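Local coordinates for cortical-lytic enzyme (Clostridium perfringens, PDB 5JIP), which probably acts as a muramidase (lysozyme) of glycoside hydrolase family 25, cleaving the peptidoglycan of the spore cortex during germination, at residues A[73-78]-A[114-119]. Residues are numbered along the deposited sequence; the frame is centred on the assembly and turned at random.
Sequences YHFAKP and VETPTD
Ala76 and Val114 bring the two backbones closest, CA to CA 5.3 Å, near the ends of the parallel neighbours 70-75 and 111-113. From there the chains splay, their end-to-end directions 49° apart, and Lys77 CA lies 6.6 Å from Thr116 CA. No direct hydrogen bond joins the segments; instead, a water accepts from Glu115 N and donates to Ala76 O, at 2.7 Å from that carbonyl oxygen, bridging the widening gap. The same water sits over the centre of one face of the Phe75 ring, 3.4 Å above its plane.

A chi1 of -176° turns Phe75 CG away from the backbone N, and the ring, setting out alongside the other segment, reaches Glu115. The two side chains cross at about a right angle. Glu115 OE2 comes to the ring's edge, near its plane and 3.8 Å from Phe75 CE2, while the carboxylate is turned 76° against the ring. The Thr116 methyl carbon CG2 reaches the other chain, 3.4 Å from Ala76 O, and also packs against Pro78 CD. Thr116 O lies 3.3 Å from Pro78 CD; the contact buries this carbonyl oxygen without a polar partner. Further out, a second water connects Lys77 NZ with Thr116 OG1, and a cis peptide bond leads into Pro117.

Deeper in, Ala76 CB meets Val114 CG2. Glu115 OE2 also hydrogen-bonds N4 of a MES molecule, probably from the crystallisation liquor, and lies close to Asp113 OD1, a pair of like charges. Both segments leave the C-terminal ends of adjacent parallel strands, placing the contact at that rim of the family 25 barrel, a TIM-barrel variant. Helix 124-142 packs against Ala76 and Pro78 through Trp130 and against Val114 through Ile131, while Phe154 of helix 152-157 also touches Val114.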
loop_
_atom_site.group_PDB
_atom_site.type_symbol
_atom_site.label_atom_id
_atom_site.label_comp_id
_atom_site.label_asym_id
_atom_site.label_seq_id
_atom_site.Cartn_x
_atom_site.Cartn_y
_atom_site.Cartn_z
ATOM N N TYR A 73 12.576 -7.037 -21.951
ATOM C CA TYR A 73 11.282 -7.250 -22.557
ATOM C C TYR A 73 11.298 -8.459 -23.484
ATOM O O TYR A 73 12.355 -8.916 -23.954
ATOM C CB TYR A 73 10.805 -6.010 -23.318
ATOM C CG TYR A 73 11.615 -5.575 -24.508
ATOM C CD1 TYR A 73 11.451 -6.174 -25.759
ATOM C CD2 TYR A 73 12.510 -4.527 -24.401
ATOM C CE1 TYR A 73 12.184 -5.760 -26.838
ATOM C CE2 TYR A 73 13.257 -4.104 -25.492
ATOM C CZ TYR A 73 13.086 -4.723 -26.699
ATOM O OH TYR A 73 13.838 -4.295 -27.765
ATOM N N HIS A 74 10.095 -8.981 -23.692
ATOM C CA HIS A 74 9.795 -10.018 -24.672
ATOM C C HIS A 74 8.923 -9.445 -25.786
ATOM O O HIS A 74 7.864 -8.865 -25.513
ATOM C CB HIS A 74 9.066 -11.196 -24.017
ATOM C CG HIS A 74 8.562 -12.205 -25.000
ATOM N ND1 HIS A 74 9.398 -13.073 -25.663
ATOM C CD2 HIS A 74 7.308 -12.476 -25.442
ATOM C CE1 HIS A 74 8.676 -13.850 -26.457
ATOM N NE2 HIS A 74 7.407 -13.501 -26.348
ATOM N N PHE A 75 9.321 -9.662 -27.041
ATOM C CA PHE A 75 8.500 -9.237 -28.171
ATOM C C PHE A 75 7.444 -10.303 -28.424
ATOM O O PHE A 75 7.756 -11.437 -28.814
ATOM C CB PHE A 75 9.328 -8.980 -29.426
ATOM C CG PHE A 75 8.510 -8.458 -30.560
ATOM C CD1 PHE A 75 7.848 -9.320 -31.417
ATOM C CD2 PHE A 75 8.384 -7.103 -30.754
ATOM C CE1 PHE A 75 7.072 -8.834 -32.452
ATOM C CE2 PHE A 75 7.601 -6.604 -31.783
ATOM C CZ PHE A 75 6.969 -7.470 -32.640
ATOM N N ALA A 76 6.189 -9.928 -28.217
ATOM C CA ALA A 76 5.090 -10.881 -28.250
ATOM C C ALA A 76 4.710 -11.264 -29.681
ATOM O O ALA A 76 4.806 -10.457 -30.611
ATOM C CB ALA A 76 3.887 -10.279 -27.558
ATOM N N LYS A 77 4.260 -12.506 -29.849
ATOM C CA LYS A 77 3.495 -12.891 -31.034
ATOM C C LYS A 77 2.136 -13.433 -30.600
ATOM O O LYS A 77 1.980 -14.637 -30.341
ATOM C CB LYS A 77 4.239 -13.904 -31.891
ATOM C CG LYS A 77 3.585 -13.987 -33.276
ATOM C CD LYS A 77 4.450 -14.641 -34.336
ATOM C CE LYS A 77 3.781 -14.537 -35.735
ATOM N NZ LYS A 77 3.767 -13.123 -36.316
ATOM N N PRO A 78 1.132 -12.579 -30.503
ATOM C CA PRO A 78 -0.188 -13.036 -30.046
ATOM C C PRO A 78 -0.879 -13.859 -31.119
ATOM O O PRO A 78 -0.539 -13.788 -32.301
ATOM C CB PRO A 78 -0.946 -11.726 -29.765
ATOM C CG PRO A 78 0.136 -10.676 -29.642
ATOM C CD PRO A 78 1.198 -11.115 -30.613
ATOM N N VAL A 114 4.098 -5.557 -27.056
ATOM C CA VAL A 114 3.028 -5.960 -27.964
ATOM C C VAL A 114 2.918 -4.901 -29.051
ATOM O O VAL A 114 2.563 -3.742 -28.784
ATOM C CB VAL A 114 1.686 -6.148 -27.240
ATOM C CG1 VAL A 114 0.597 -6.576 -28.231
ATOM C CG2 VAL A 114 1.830 -7.155 -26.136
ATOM N N GLU A 115 3.233 -5.299 -30.267
ATOM C CA GLU A 115 3.224 -4.412 -31.420
ATOM C C GLU A 115 2.602 -5.086 -32.630
ATOM O O GLU A 115 2.618 -4.503 -33.713
ATOM C CB GLU A 115 4.658 -3.963 -31.784
ATOM C CG GLU A 115 5.318 -3.089 -30.768
ATOM C CD GLU A 115 6.792 -2.891 -31.081
ATOM O OE1 GLU A 115 7.106 -2.503 -32.235
ATOM O OE2 GLU A 115 7.621 -3.146 -30.183
ATOM N N THR A 116 2.082 -6.297 -32.483
ATOM C CA THR A 116 1.581 -7.100 -33.582
ATOM C C THR A 116 0.422 -7.926 -33.042
ATOM O O THR A 116 0.364 -8.179 -31.829
ATOM C CB THR A 116 2.708 -7.976 -34.162
ATOM O OG1 THR A 116 2.308 -8.533 -35.420
ATOM C CG2 THR A 116 3.083 -9.083 -33.226
ATOM N N PRO A 117 -0.541 -8.325 -33.890
ATOM C CA PRO A 117 -0.701 -8.011 -35.315
ATOM C C PRO A 117 -1.410 -6.694 -35.517
ATOM O O PRO A 117 -2.160 -6.254 -34.638
ATOM C CB PRO A 117 -1.553 -9.172 -35.832
ATOM C CG PRO A 117 -2.455 -9.481 -34.664
ATOM C CD PRO A 117 -1.613 -9.228 -33.412
ATOM N N THR A 118 -1.163 -6.059 -36.661
ATOM C CA THR A 118 -1.835 -4.826 -37.044
ATOM C C THR A 118 -2.755 -5.028 -38.230
ATOM O O THR A 118 -3.196 -4.051 -38.835
ATOM C CB THR A 118 -0.822 -3.737 -37.388
ATOM O OG1 THR A 118 0.038 -4.208 -38.435
ATOM C CG2 THR A 118 -0.000 -3.357 -36.160
ATOM N N ASP A 119 -2.988 -6.255 -38.622
ATOM C CA ASP A 119 -4.012 -6.507 -39.614
ATOM C C ASP A 119 -5.303 -6.720 -38.828
ATOM O O ASP A 119 -5.406 -6.329 -37.658
ATOM C CB ASP A 119 -3.576 -7.654 -40.527
ATOM C CG ASP A 119 -3.255 -8.916 -39.782
ATOM O OD1 ASP A 119 -3.529 -8.992 -38.573
ATOM O OD2 ASP A 119 -2.739 -9.851 -40.422
HETATM O O HOH W 1 4.506 -7.829 -30.274
HETATM O O HOH W 2 1.539 -11.279 -35.626
#